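Local coordinates for protein binary enterotoxin of Clostridium perfringens component a (Clostridium perfringens, PDB 5WTZ) that probably transfers ADP-ribose from NAD to actin as the enzymatic component of a binary clostridial enterotoxin, at residues V158-P163 against Y186-T191; Y96-D101 against G139-T144; G264-N269 against E273-K278; F306-N311 against S324-K329. All blocks are in the same frame, centred on the assembly; numbering follows the deposited sequence.

Interaction 1 of 4, residues V158-P163 against Y186-T191; sequences VHLKLP and YSLKAT
Leu-160 and Leu-188 mark the nearest backbone approach between 158-163 and 186-191, yet their CA atoms are 8.0 Å apart and no hydrogen bond links the two segments, because strand 201-211 runs between them in the sheet. What joins them is a small apolar cluster of three buried side chains. Leu-188 sits in its middle, its CB directed at the other segment and its CG anti to the backbone N (chi1 -179°), which carries the branched end across to the two residues it meets. Its CD1 methyl reaches CG1 of Val-158 at 4.0 Å, the two side chains meeting at a slant. CG1 is the valine branch anti to the backbone N, and it is the one that faces the leucine; CG2 lies beside that nitrogen. Two residues on, Leu-160 starts off to one side, but its end swings in and brings CD1 to 4.3 Å from CG of Leu-188, so one leucine branch point is touched by one residue and its methyl by the other. No polar atom takes part, and the contacts are at van der Waals distance. Around this group, Leu-188 also packs on Ala-208 of the intervening strand and on Phe-103 and Gln-137 from loops. The backbone of Ala-208 pairs with that of His-159 and Lys-161, tying strand 156-162 to its neighbour. The contact thus reaches over strand 201-211 on one face of the mixed five-stranded sheet, order 92-98, 156-162, 201-211, 187-198, 134-136, in the first ADP-ribosyltransferase-like unit of this toxin component.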
loop_
_atom_site.group_PDB
_atom_site.type_symbol
_atom_site.label_atom_id
_atom_site.label_comp_id
_atom_site.label_asym_id
_atom_site.label_seq_id
_atom_site.Cartn_x
_atom_site.Cartn_y
_atom_site.Cartn_z
ATOM N N VAL A 158 -0.464 -16.755 8.073
ATOM C CA VAL A 158 0.313 -16.392 6.891
ATOM C C VAL A 158 1.657 -17.113 6.917
ATOM O O VAL A 158 2.399 -17.043 7.889
ATOM C CB VAL A 158 0.542 -14.864 6.776
ATOM C CG1 VAL A 158 1.339 -14.534 5.516
ATOM C CG2 VAL A 158 -0.797 -14.113 6.746
ATOM N N HIS A 159 1.943 -17.798 5.819
ATOM C CA HIS A 159 3.175 -18.533 5.607
ATOM C C HIS A 159 3.919 -17.821 4.473
ATOM O O HIS A 159 3.675 -18.086 3.301
ATOM C CB HIS A 159 2.843 -19.990 5.277
ATOM C CG HIS A 159 4.031 -20.855 5.004
ATOM N ND1 HIS A 159 4.060 -21.760 3.968
ATOM C CD2 HIS A 159 5.207 -20.994 5.662
ATOM C CE1 HIS A 159 5.216 -22.403 3.978
ATOM N NE2 HIS A 159 5.928 -21.960 4.999
ATOM N N LEU A 160 4.814 -16.909 4.849
ATOM C CA LEU A 160 5.358 -15.892 3.954
ATOM C C LEU A 160 6.784 -16.208 3.550
ATOM O O LEU A 160 7.635 -16.446 4.413
ATOM C CB LEU A 160 5.297 -14.513 4.637
ATOM C CG LEU A 160 5.771 -13.298 3.819
ATOM C CD1 LEU A 160 4.879 -13.034 2.604
ATOM C CD2 LEU A 160 5.846 -12.058 4.700
ATOM N N LYS A 161 7.035 -16.211 2.240
ATOM C CA LYS A 161 8.356 -16.528 1.698
ATOM C C LYS A 161 9.151 -15.253 1.442
ATOM O O LYS A 161 8.803 -14.448 0.573
ATOM C CB LYS A 161 8.232 -17.349 0.415
ATOM C CG LYS A 161 9.572 -17.859 -0.123
ATOM C CD LYS A 161 9.427 -18.604 -1.438
ATOM C CE LYS A 161 10.739 -19.274 -1.826
ATOM N NZ LYS A 161 10.656 -19.988 -3.139
ATOM N N LEU A 162 10.218 -15.079 2.212
ATOM C CA LEU A 162 11.107 -13.935 2.065
ATOM C C LEU A 162 12.209 -14.282 1.083
ATOM O O LEU A 162 12.924 -15.263 1.278
ATOM C CB LEU A 162 11.715 -13.544 3.420
ATOM C CG LEU A 162 10.790 -13.363 4.618
ATOM C CD1 LEU A 162 11.616 -12.989 5.839
ATOM C CD2 LEU A 162 9.740 -12.311 4.323
ATOM N N PRO A 163 12.358 -13.492 0.010
ATOM C CA PRO A 163 13.418 -13.833 -0.946
ATOM C C PRO A 163 14.825 -13.549 -0.419
ATOM O O PRO A 163 14.983 -12.858 0.591
ATOM C CB PRO A 163 13.106 -12.944 -2.151
ATOM C CG PRO A 163 12.298 -11.814 -1.617
ATOM C CD PRO A 163 11.546 -12.335 -0.416
ATOM N N TYR A 186 7.605 -3.346 1.567
ATOM C CA TYR A 186 7.194 -4.558 0.867
ATOM C C TYR A 186 5.690 -4.758 0.805
ATOM O O TYR A 186 4.909 -4.085 1.492
ATOM C CB TYR A 186 7.851 -5.787 1.517
ATOM C CG TYR A 186 9.353 -5.771 1.416
ATOM C CD1 TYR A 186 9.999 -6.240 0.277
ATOM C CD2 TYR A 186 10.131 -5.270 2.450
ATOM C CE1 TYR A 186 11.378 -6.216 0.178
ATOM C CE2 TYR A 186 11.514 -5.240 2.359
ATOM C CZ TYR A 186 12.130 -5.715 1.223
ATOM O OH TYR A 186 13.502 -5.691 1.129
ATOM N N SER A 187 5.298 -5.703 -0.042
ATOM C CA SER A 187 3.915 -6.117 -0.162
ATOM C C SER A 187 3.802 -7.648 -0.140
ATOM O O SER A 187 4.788 -8.362 -0.332
ATOM C CB SER A 187 3.301 -5.566 -1.451
ATOM O OG SER A 187 3.580 -4.174 -1.615
ATOM N N LEU A 188 2.586 -8.124 0.086
ATOM C CA LEU A 188 2.278 -9.544 0.109
ATOM C C LEU A 188 1.491 -9.965 -1.126
ATOM O O LEU A 188 0.472 -9.352 -1.470
ATOM C CB LEU A 188 1.493 -9.866 1.388
ATOM C CG LEU A 188 1.041 -11.283 1.728
ATOM C CD1 LEU A 188 0.782 -11.348 3.214
ATOM C CD2 LEU A 188 -0.220 -11.669 0.963
ATOM N N LYS A 189 1.951 -11.030 -1.774
ATOM C CA LYS A 189 1.264 -11.624 -2.924
ATOM C C LYS A 189 0.952 -13.084 -2.649
ATOM O O LYS A 189 1.872 -13.909 -2.502
ATOM C CB LYS A 189 2.121 -11.506 -4.179
ATOM C CG LYS A 189 1.476 -12.074 -5.421
ATOM C CD LYS A 189 2.424 -12.027 -6.596
ATOM C CE LYS A 189 1.704 -12.426 -7.880
ATOM N NZ LYS A 189 2.653 -12.494 -9.011
ATOM N N ALA A 190 -0.333 -13.412 -2.585
ATOM C CA ALA A 190 -0.739 -14.770 -2.223
ATOM C C ALA A 190 -0.366 -15.758 -3.334
ATOM O O ALA A 190 -0.450 -15.444 -4.525
ATOM C CB ALA A 190 -2.237 -14.819 -1.920
ATOM N N THR A 191 0.088 -16.941 -2.926
ATOM C CA THR A 191 0.561 -17.978 -3.826
ATOM C C THR A 191 -0.175 -19.286 -3.590
ATOM O O THR A 191 0.051 -20.262 -4.298
ATOM C CB THR A 191 2.085 -18.229 -3.663
ATOM O OG1 THR A 191 2.364 -18.675 -2.326
ATOM C CG2 THR A 191 2.873 -16.957 -3.932
#

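Interaction 2 of 4, residues Y96-D101 against G139-T144; sequences YYEAND and GFKDVT
Tyr-96 meets both Lys-141 and Val-143, and its side chain is the one to follow outward. At CB it is directed toward segment 139-144, and with chi1 at 60° CG stands between the backbone N and carbonyl carbon, which turns the ring to lie against the opposing strand. CG already has CE of Lys-141 at 4.0 Å. One atom further, CD1 presses on CG1 of Val-143 at 3.4 Å, a tight apolar touch that comes in obliquely. On the other branch, CD2 has NZ of Lys-141 at 3.6 Å, and CE2 has CE of the same lysine equally near. A bend at chi2 (51°) in an otherwise extended lysine chain brings CE over the middle of one ring face, a CH-pi contact 3.6 Å from the centroid, with the ammonium forming an off-centre cation-pi pair. The phenol OH at the tip passes beyond the lysine to pack against Leu-188. The two strands belong to different sheets: 92-98 edges the five-stranded sheet and 141-144 the three-stranded one, and their short segments run at 119° to each other. This is the two-sheet core of the ADP-ribosyltransferase fold, with a lysine and a valine laid on a tyrosine where the sheets face. Glu-98 attends to the lysine charge indirectly: a water donates to its OE2 and accepts from NZ of Lys-141, each bond 2.9 Å. The carboxylate is steadied from behind by the backbone N of Ala-99, which reaches the anti lone pair of Glu-98 OE1 at 2.7 Å.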
loop_
_atom_site.group_PDB
_atom_site.type_symbol
_atom_site.label_atom_id
_atom_site.label_comp_id
_atom_site.label_asym_id
_atom_site.label_seq_id
_atom_site.Cartn_x
_atom_site.Cartn_y
_atom_site.Cartn_z
ATOM N N TYR A 96 3.089 -15.798 10.681
ATOM C CA TYR A 96 2.332 -14.954 11.601
ATOM C C TYR A 96 0.839 -15.125 11.383
ATOM O O TYR A 96 0.375 -15.271 10.245
ATOM C CB TYR A 96 2.712 -13.473 11.469
ATOM C CG TYR A 96 2.485 -12.861 10.105
ATOM C CD1 TYR A 96 3.423 -12.999 9.092
ATOM C CD2 TYR A 96 1.348 -12.112 9.841
ATOM C CE1 TYR A 96 3.220 -12.421 7.832
ATOM C CE2 TYR A 96 1.140 -11.541 8.602
ATOM C CZ TYR A 96 2.071 -11.691 7.607
ATOM O OH TYR A 96 1.841 -11.105 6.386
ATOM N N TYR A 97 0.110 -15.141 12.490
ATOM C CA TYR A 97 -1.343 -15.090 12.468
ATOM C C TYR A 97 -1.766 -13.708 12.016
ATOM O O TYR A 97 -1.092 -12.721 12.331
ATOM C CB TYR A 97 -1.920 -15.390 13.838
ATOM C CG TYR A 97 -1.917 -16.847 14.248
ATOM C CD1 TYR A 97 -2.674 -17.792 13.562
ATOM C CD2 TYR A 97 -1.176 -17.266 15.329
ATOM C CE1 TYR A 97 -2.688 -19.128 13.965
ATOM C CE2 TYR A 97 -1.190 -18.594 15.741
ATOM C CZ TYR A 97 -1.941 -19.517 15.048
ATOM O OH TYR A 97 -1.947 -20.839 15.443
ATOM N N GLU A 98 -2.871 -13.628 11.282
ATOM C CA GLU A 98 -3.298 -12.358 10.698
ATOM C C GLU A 98 -4.822 -12.135 10.752
ATOM O O GLU A 98 -5.606 -13.091 10.752
ATOM C CB GLU A 98 -2.798 -12.262 9.257
ATOM C CG GLU A 98 -3.106 -10.918 8.567
ATOM C CD GLU A 98 -2.532 -9.712 9.324
ATOM O OE1 GLU A 98 -3.056 -9.342 10.409
ATOM O OE2 GLU A 98 -1.546 -9.131 8.819
ATOM N N ALA A 99 -5.232 -10.869 10.817
ATOM C CA ALA A 99 -6.640 -10.515 10.907
ATOM C C ALA A 99 -7.215 -10.426 9.504
ATOM O O ALA A 99 -6.497 -10.135 8.554
ATOM C CB ALA A 99 -6.818 -9.194 11.661
ATOM N N ASN A 100 -8.501 -10.693 9.350
ATOM C CA ASN A 100 -9.040 -10.661 7.999
ATOM C C ASN A 100 -9.014 -9.240 7.403
ATOM O O ASN A 100 -8.879 -9.091 6.191
ATOM C CB ASN A 100 -10.452 -11.267 7.949
ATOM C CG ASN A 100 -11.355 -10.755 9.034
ATOM O OD1 ASN A 100 -10.906 -10.120 9.985
ATOM N ND2 ASN A 100 -12.643 -11.046 8.911
ATOM N N ASP A 101 -9.057 -8.193 8.223
ATOM C CA ASP A 101 -9.066 -6.852 7.615
ATOM C C ASP A 101 -7.731 -6.485 6.948
ATOM O O ASP A 101 -7.698 -5.612 6.088
ATOM C CB ASP A 101 -9.482 -5.771 8.628
ATOM C CG ASP A 101 -8.612 -5.735 9.863
ATOM O OD1 ASP A 101 -7.370 -5.801 9.748
ATOM O OD2 ASP A 101 -9.188 -5.619 10.964
ATOM N N GLY A 139 4.785 0.117 7.354
ATOM C CA GLY A 139 5.701 0.017 8.477
ATOM C C GLY A 139 6.631 -1.183 8.401
ATOM O O GLY A 139 6.749 -1.833 7.358
ATOM N N PHE A 140 7.314 -1.457 9.506
ATOM C CA PHE A 140 8.127 -2.658 9.629
ATOM C C PHE A 140 7.223 -3.816 10.020
ATOM O O PHE A 140 6.196 -3.631 10.674
ATOM C CB PHE A 140 9.248 -2.474 10.660
ATOM C CG PHE A 140 10.131 -1.293 10.387
ATOM C CD1 PHE A 140 11.192 -1.391 9.513
ATOM C CD2 PHE A 140 9.879 -0.071 10.995
ATOM C CE1 PHE A 140 11.992 -0.286 9.250
ATOM C CE2 PHE A 140 10.670 1.029 10.737
ATOM C CZ PHE A 140 11.731 0.924 9.864
ATOM N N LYS A 141 7.604 -5.015 9.614
ATOM C CA LYS A 141 6.809 -6.192 9.908
ATOM C C LYS A 141 7.669 -7.212 10.635
ATOM O O LYS A 141 8.621 -7.740 10.074
ATOM C CB LYS A 141 6.227 -6.782 8.614
ATOM C CG LYS A 141 5.394 -8.044 8.816
ATOM C CD LYS A 141 4.339 -7.852 9.899
ATOM C CE LYS A 141 3.285 -8.957 9.853
ATOM N NZ LYS A 141 2.174 -8.728 10.827
ATOM N N ASP A 142 7.349 -7.477 11.896
ATOM C CA ASP A 142 8.076 -8.494 12.627
ATOM C C ASP A 142 7.266 -9.774 12.626
ATOM O O ASP A 142 6.033 -9.740 12.687
ATOM C CB ASP A 142 8.408 -8.036 14.046
ATOM C CG ASP A 142 7.200 -7.524 14.807
ATOM O OD1 ASP A 142 6.804 -6.352 14.601
ATOM O OD2 ASP A 142 6.662 -8.293 15.632
ATOM N N VAL A 143 7.971 -10.896 12.515
ATOM C CA VAL A 143 7.354 -12.204 12.355
ATOM C C VAL A 143 8.096 -13.273 13.142
ATOM O O VAL A 143 9.115 -12.987 13.771
ATOM C CB VAL A 143 7.320 -12.617 10.876
ATOM C CG1 VAL A 143 6.412 -11.692 10.100
ATOM C CG2 VAL A 143 8.723 -12.595 10.297
ATOM N N THR A 144 7.596 -14.504 13.088
ATOM C CA THR A 144 8.237 -15.618 13.783
ATOM C C THR A 144 8.774 -16.659 12.793
ATOM O O THR A 144 8.353 -16.707 11.634
ATOM C CB THR A 144 7.269 -16.280 14.780
ATOM O OG1 THR A 144 6.191 -16.902 14.075
ATOM C CG2 THR A 144 6.697 -15.240 15.708
HETATM O O HOH W 1 0.713 -7.241 8.848
#

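Interaction 3 of 4, residues G264-N269 against E273-K278; sequences GTIGEN and EDLEEK
Ile-266 and Leu-275 make the main contact of a helix-loop-helix connection, in which the loop after helix 240-263 folds back onto the first turns of helix 272-286. The meeting point on the helix is a single methyl. Leu-275 directs its CB toward the loop, and its CD1 comes to 3.8 Å from CG2 of Ile-266 and 4.0 Å from CG1, sitting against the two branches where they leave CB. In Ile-266, CG2 is the branch anti to the backbone N, with CG1 beside that nitrogen (chi1 -46°), and both are presented to the leucine. Thr-265 turns its side chain away and contributes only its carbonyl oxygen, a loose neighbour of the same methyl. Leu-275 is buried while both loop residues lie at the surface, so the loop forms an outer cover over it. Tyr-260 of helix 240-263 stands in the next shell: both Ile-266 and Leu-275 rest on it, and its OH is hydrogen-bonded to OE2 of Glu-276, a bond that links the tyrosine's helix to helix 272-286. A salt bridge from Glu-277 to Arg-244 ties the same pair of helices together elsewhere. Gly-264, with positive phi, is where the chain leaves helix 240-263 and turns toward this loop. The NAD pocket is not far off, since the side chain of Thr-265 lies about 10 Å from the bound nucleotide, though it does not touch it. OD2 of Asp-274 is hydrogen-bonded to OG of Ser-271, and within the helix Glu-277 N bonds to Glu-273 O at 2.9 Å.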
loop_
_atom_site.group_PDB
_atom_site.type_symbol
_atom_site.label_atom_id
_atom_site.label_comp_id
_atom_site.label_asym_id
_atom_site.label_seq_id
_atom_site.Cartn_x
_atom_site.Cartn_y
_atom_site.Cartn_z
ATOM N N GLY A 264 -22.382 14.497 -18.084
ATOM C CA GLY A 264 -22.759 15.315 -19.217
ATOM C C GLY A 264 -23.110 16.774 -18.963
ATOM O O GLY A 264 -23.724 17.409 -19.820
ATOM N N THR A 265 -22.737 17.331 -17.814
ATOM C CA THR A 265 -22.982 18.761 -17.601
ATOM C C THR A 265 -22.102 19.635 -18.504
ATOM O O THR A 265 -20.916 19.348 -18.706
ATOM C CB THR A 265 -22.749 19.184 -16.142
ATOM O OG1 THR A 265 -21.353 19.117 -15.846
ATOM C CG2 THR A 265 -23.525 18.303 -15.193
ATOM N N ILE A 266 -22.701 20.699 -19.036
ATOM C CA ILE A 266 -22.026 21.645 -19.926
ATOM C C ILE A 266 -22.278 23.088 -19.490
ATOM O O ILE A 266 -23.424 23.483 -19.275
ATOM C CB ILE A 266 -22.502 21.500 -21.388
ATOM C CG1 ILE A 266 -22.555 20.033 -21.814
ATOM C CG2 ILE A 266 -21.615 22.305 -22.328
ATOM C CD1 ILE A 266 -23.104 19.835 -23.208
ATOM N N GLY A 267 -21.216 23.878 -19.362
ATOM C CA GLY A 267 -21.369 25.297 -19.072
ATOM C C GLY A 267 -21.947 26.043 -20.265
ATOM O O GLY A 267 -21.752 25.636 -21.412
ATOM N N GLU A 268 -22.655 27.139 -20.008
ATOM C CA GLU A 268 -23.262 27.927 -21.084
ATOM C C GLU A 268 -22.199 28.563 -21.982
ATOM O O GLU A 268 -22.478 28.964 -23.113
ATOM C CB GLU A 268 -24.179 29.005 -20.504
ATOM C CG GLU A 268 -25.034 28.508 -19.348
ATOM C CD GLU A 268 -26.408 29.150 -19.307
ATOM O OE1 GLU A 268 -26.617 30.176 -19.996
ATOM O OE2 GLU A 268 -27.280 28.621 -18.583
ATOM N N ASN A 269 -20.980 28.647 -21.465
ATOM C CA ASN A 269 -19.845 29.170 -22.212
ATOM C C ASN A 269 -19.427 28.266 -23.372
ATOM O O ASN A 269 -18.958 28.746 -24.402
ATOM C CB ASN A 269 -18.655 29.379 -21.268
ATOM C CG ASN A 269 -18.183 28.080 -20.616
ATOM O OD1 ASN A 269 -18.984 27.308 -20.080
ATOM N ND2 ASN A 269 -16.874 27.840 -20.655
ATOM N N GLU A 273 -19.351 19.660 -28.560
ATOM C CA GLU A 273 -18.260 19.387 -29.501
ATOM C C GLU A 273 -16.898 19.834 -28.967
ATOM O O GLU A 273 -15.906 19.119 -29.111
ATOM C CB GLU A 273 -18.528 20.048 -30.862
ATOM C CG GLU A 273 -19.997 20.250 -31.194
ATOM C CD GLU A 273 -20.554 21.555 -30.650
ATOM O OE1 GLU A 273 -19.904 22.607 -30.845
ATOM O OE2 GLU A 273 -21.637 21.528 -30.025
ATOM N N ASP A 274 -16.844 21.005 -28.344
ATOM C CA ASP A 274 -15.580 21.485 -27.791
ATOM C C ASP A 274 -15.089 20.587 -26.662
ATOM O O ASP A 274 -13.892 20.318 -26.544
ATOM C CB ASP A 274 -15.720 22.922 -27.295
ATOM C CG ASP A 274 -15.800 23.922 -28.431
ATOM O OD1 ASP A 274 -14.780 24.139 -29.124
ATOM O OD2 ASP A 274 -16.892 24.484 -28.634
ATOM N N LEU A 275 -16.017 20.125 -25.831
ATOM C CA LEU A 275 -15.673 19.215 -24.747
ATOM C C LEU A 275 -15.248 17.856 -25.279
ATOM O O LEU A 275 -14.250 17.296 -24.827
ATOM C CB LEU A 275 -16.846 19.046 -23.782
ATOM C CG LEU A 275 -17.087 20.167 -22.772
ATOM C CD1 LEU A 275 -18.539 20.149 -22.324
ATOM C CD2 LEU A 275 -16.154 20.033 -21.583
ATOM N N GLU A 276 -16.011 17.323 -26.232
ATOM C CA GLU A 276 -15.666 16.036 -26.840
ATOM C C GLU A 276 -14.284 16.062 -27.502
ATOM O O GLU A 276 -13.526 15.105 -27.383
ATOM C CB GLU A 276 -16.721 15.613 -27.871
ATOM C CG GLU A 276 -18.131 15.423 -27.327
ATOM C CD GLU A 276 -18.286 14.208 -26.429
ATOM O OE1 GLU A 276 -17.274 13.547 -26.108
ATOM O OE2 GLU A 276 -19.437 13.908 -26.044
ATOM N N GLU A 277 -13.967 17.147 -28.199
ATOM C CA GLU A 277 -12.679 17.273 -28.884
ATOM C C GLU A 277 -11.548 17.203 -27.873
ATOM O O GLU A 277 -10.541 16.531 -28.092
ATOM C CB GLU A 277 -12.578 18.589 -29.678
ATOM C CG GLU A 277 -11.288 18.683 -30.520
ATOM C CD GLU A 277 -10.753 20.110 -30.688
ATOM O OE1 GLU A 277 -11.429 21.069 -30.254
ATOM O OE2 GLU A 277 -9.647 20.275 -31.252
ATOM N N LYS A 278 -11.713 17.915 -26.765
ATOM C CA LYS A 278 -10.693 17.914 -25.731
ATOM C C LYS A 278 -10.539 16.519 -25.138
ATOM O O LYS A 278 -9.421 16.032 -24.942
ATOM C CB LYS A 278 -11.033 18.919 -24.633
ATOM C CG LYS A 278 -11.065 20.357 -25.113
ATOM C CD LYS A 278 -10.495 21.301 -24.069
ATOM C CE LYS A 278 -10.953 22.732 -24.329
ATOM N NZ LYS A 278 -12.374 22.921 -23.900
#

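Interaction 4 of 4, residues F306-N311 against S324-K329; sequences FGLDLN and SKFKEK
Different first torsions bring Phe-306 and Phe-326 together: in the loop residue CG is anti to the carbonyl carbon (chi1 -70°), while in the helix residue it is anti to the backbone N (chi1 -167°), swinging a ring whose CB starts off to one side round to the loop. The rings end with centroids 5.2 Å apart and planes at 55°, a tilt belonging neither to a stack nor to an edge-to-face pair. CZ of Phe-326 does most of the touching. It stands over one face of the Phe-306 ring, displaced toward the rim, 3.7 Å from CD2 of Phe-306. The adjoining CE1 of Phe-326 leans on CB of Phe-306 at 3.9 Å, so the contact extends from the loop ring down to its stem. Leu-308 adds a second contact to Phe-326: its CD1 approaches that ring at the edge, near the ring plane, 4.2 Å from CE1. Everything here is apolar, and both phenylalanines are buried. Phe-306 follows Glu-305, which lines the NAD site, and its side chain lies about 8 Å from the nucleotide, which places the contact just beyond that pocket. Trp-330 of helix 320-330 meets both rings, edge-to-face with Phe-306. Leu-358 of strand 358-364 and Ile-416 of strand 411-420 also touch both rings, seating the helix and the loop together on the five-stranded sheet of the second unit.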
loop_
_atom_site.group_PDB
_atom_site.type_symbol
_atom_site.label_atom_id
_atom_site.label_comp_id
_atom_site.label_asym_id
_atom_site.label_seq_id
_atom_site.Cartn_x
_atom_site.Cartn_y
_atom_site.Cartn_z
ATOM N N PHE A 306 -17.223 8.567 -3.802
ATOM C CA PHE A 306 -17.849 7.443 -3.123
ATOM C C PHE A 306 -19.272 7.793 -2.697
ATOM O O PHE A 306 -19.793 7.266 -1.710
ATOM C CB PHE A 306 -16.993 7.005 -1.938
ATOM C CG PHE A 306 -15.714 6.350 -2.353
ATOM C CD1 PHE A 306 -14.591 7.107 -2.616
ATOM C CD2 PHE A 306 -15.648 4.970 -2.537
ATOM C CE1 PHE A 306 -13.415 6.494 -3.020
ATOM C CE2 PHE A 306 -14.476 4.358 -2.947
ATOM C CZ PHE A 306 -13.364 5.115 -3.187
ATOM N N GLY A 307 -19.904 8.676 -3.462
ATOM C CA GLY A 307 -21.300 9.028 -3.247
ATOM C C GLY A 307 -21.579 9.770 -1.953
ATOM O O GLY A 307 -22.702 9.746 -1.462
ATOM N N LEU A 308 -20.562 10.429 -1.405
ATOM C CA LEU A 308 -20.721 11.241 -0.204
ATOM C C LEU A 308 -20.597 12.743 -0.491
ATOM O O LEU A 308 -20.040 13.148 -1.522
ATOM C CB LEU A 308 -19.691 10.831 0.855
ATOM C CG LEU A 308 -19.790 9.388 1.370
ATOM C CD1 LEU A 308 -18.583 9.037 2.214
ATOM C CD2 LEU A 308 -21.074 9.174 2.155
ATOM N N ASP A 309 -21.155 13.549 0.409
ATOM C CA ASP A 309 -20.962 15.002 0.428
ATOM C C ASP A 309 -20.021 15.360 1.567
ATOM O O ASP A 309 -19.815 14.561 2.486
ATOM C CB ASP A 309 -22.281 15.746 0.630
ATOM C CG ASP A 309 -23.305 15.403 -0.412
ATOM O OD1 ASP A 309 -22.991 15.535 -1.612
ATOM O OD2 ASP A 309 -24.416 14.979 -0.026
ATOM N N LEU A 310 -19.487 16.576 1.527
ATOM C CA LEU A 310 -18.610 17.069 2.583
ATOM C C LEU A 310 -19.293 17.032 3.954
ATOM O O LEU A 310 -18.637 16.821 4.974
ATOM C CB LEU A 310 -18.149 18.493 2.258
ATOM C CG LEU A 310 -16.660 18.814 2.410
ATOM C CD1 LEU A 310 -15.789 17.832 1.627
ATOM C CD2 LEU A 310 -16.384 20.244 1.973
ATOM N N ASN A 311 -20.609 17.215 3.975
ATOM C CA ASN A 311 -21.351 17.216 5.236
ATOM C C ASN A 311 -22.238 15.991 5.455
ATOM O O ASN A 311 -23.166 16.024 6.274
ATOM C CB ASN A 311 -22.203 18.477 5.331
ATOM C CG ASN A 311 -21.378 19.737 5.192
ATOM O OD1 ASN A 311 -21.678 20.601 4.368
ATOM N ND2 ASN A 311 -20.319 19.842 5.992
ATOM N N SER A 324 -16.677 1.637 9.641
ATOM C CA SER A 324 -17.254 0.304 9.432
ATOM C C SER A 324 -18.254 0.276 8.278
ATOM O O SER A 324 -18.237 -0.640 7.449
ATOM C CB SER A 324 -17.937 -0.187 10.706
ATOM O OG SER A 324 -16.996 -0.301 11.755
ATOM N N LYS A 325 -19.125 1.284 8.234
ATOM C CA LYS A 325 -20.099 1.421 7.151
ATOM C C LYS A 325 -19.396 1.510 5.805
ATOM O O LYS A 325 -19.813 0.878 4.833
ATOM C CB LYS A 325 -20.979 2.659 7.349
ATOM C CG LYS A 325 -22.066 2.508 8.391
ATOM C CD LYS A 325 -22.938 3.767 8.496
ATOM C CE LYS A 325 -24.022 3.803 7.427
ATOM N NZ LYS A 325 -24.946 4.968 7.599
ATOM N N PHE A 326 -18.318 2.287 5.755
ATOM C CA PHE A 326 -17.599 2.520 4.517
ATOM C C PHE A 326 -16.938 1.233 4.045
ATOM O O PHE A 326 -16.940 0.914 2.849
ATOM C CB PHE A 326 -16.558 3.624 4.712
ATOM C CG PHE A 326 -15.984 4.151 3.439
ATOM C CD1 PHE A 326 -16.605 5.193 2.764
ATOM C CD2 PHE A 326 -14.813 3.622 2.917
ATOM C CE1 PHE A 326 -16.080 5.690 1.583
ATOM C CE2 PHE A 326 -14.279 4.114 1.730
ATOM C CZ PHE A 326 -14.906 5.156 1.068
ATOM N N LYS A 327 -16.377 0.492 4.997
ATOM C CA LYS A 327 -15.718 -0.768 4.680
ATOM C C LYS A 327 -16.735 -1.771 4.167
ATOM O O LYS A 327 -16.480 -2.465 3.177
ATOM C CB LYS A 327 -14.972 -1.321 5.896
ATOM C CG LYS A 327 -13.746 -0.500 6.283
ATOM C CD LYS A 327 -12.986 -1.176 7.409
ATOM C CE LYS A 327 -11.666 -0.480 7.681
ATOM N NZ LYS A 327 -10.729 -1.397 8.379
ATOM N N GLU A 328 -17.891 -1.834 4.823
ATOM C CA GLU A 328 -18.945 -2.754 4.427
ATOM C C GLU A 328 -19.474 -2.426 3.025
ATOM O O GLU A 328 -19.762 -3.321 2.227
ATOM C CB GLU A 328 -20.085 -2.722 5.443
ATOM C CG GLU A 328 -19.979 -3.782 6.528
ATOM C CD GLU A 328 -20.329 -5.173 6.021
ATOM O OE1 GLU A 328 -21.179 -5.287 5.105
ATOM O OE2 GLU A 328 -19.752 -6.150 6.541
ATOM N N LYS A 329 -19.577 -1.140 2.721
ATOM C CA LYS A 329 -20.122 -0.713 1.440
ATOM C C LYS A 329 -19.158 -0.975 0.282
ATOM O O LYS A 329 -19.592 -1.377 -0.799
ATOM C CB LYS A 329 -20.490 0.774 1.500
ATOM C CG LYS A 329 -21.221 1.321 0.279
ATOM C CD LYS A 329 -21.771 2.703 0.592
ATOM C CE LYS A 329 -22.315 3.399 -0.644
ATOM N NZ LYS A 329 -23.419 2.640 -1.299
#

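Interactions 1 and 2 share the core of the first unit and touch each other: strands 92-98 and 156-162 are neighbours in one sheet, with a probable hydrogen bond from Val-158 N to Tyr-96 O. Interaction 1 is purely aliphatic within that sheet, whereas interaction 2 joins two sheets and mixes an aromatic face with a lysine and a water-bridged glutamate. Interactions 3 and 4 belong to the second unit, which holds NAD. Interaction 4 is a buried aromatic contact of loop and helix on its sheet. Interaction 3, its centre about 36 Å from that of the chain, is a smaller, partly buried aliphatic one, setting the loop joining two helices, its residues at the surface, against the second of them.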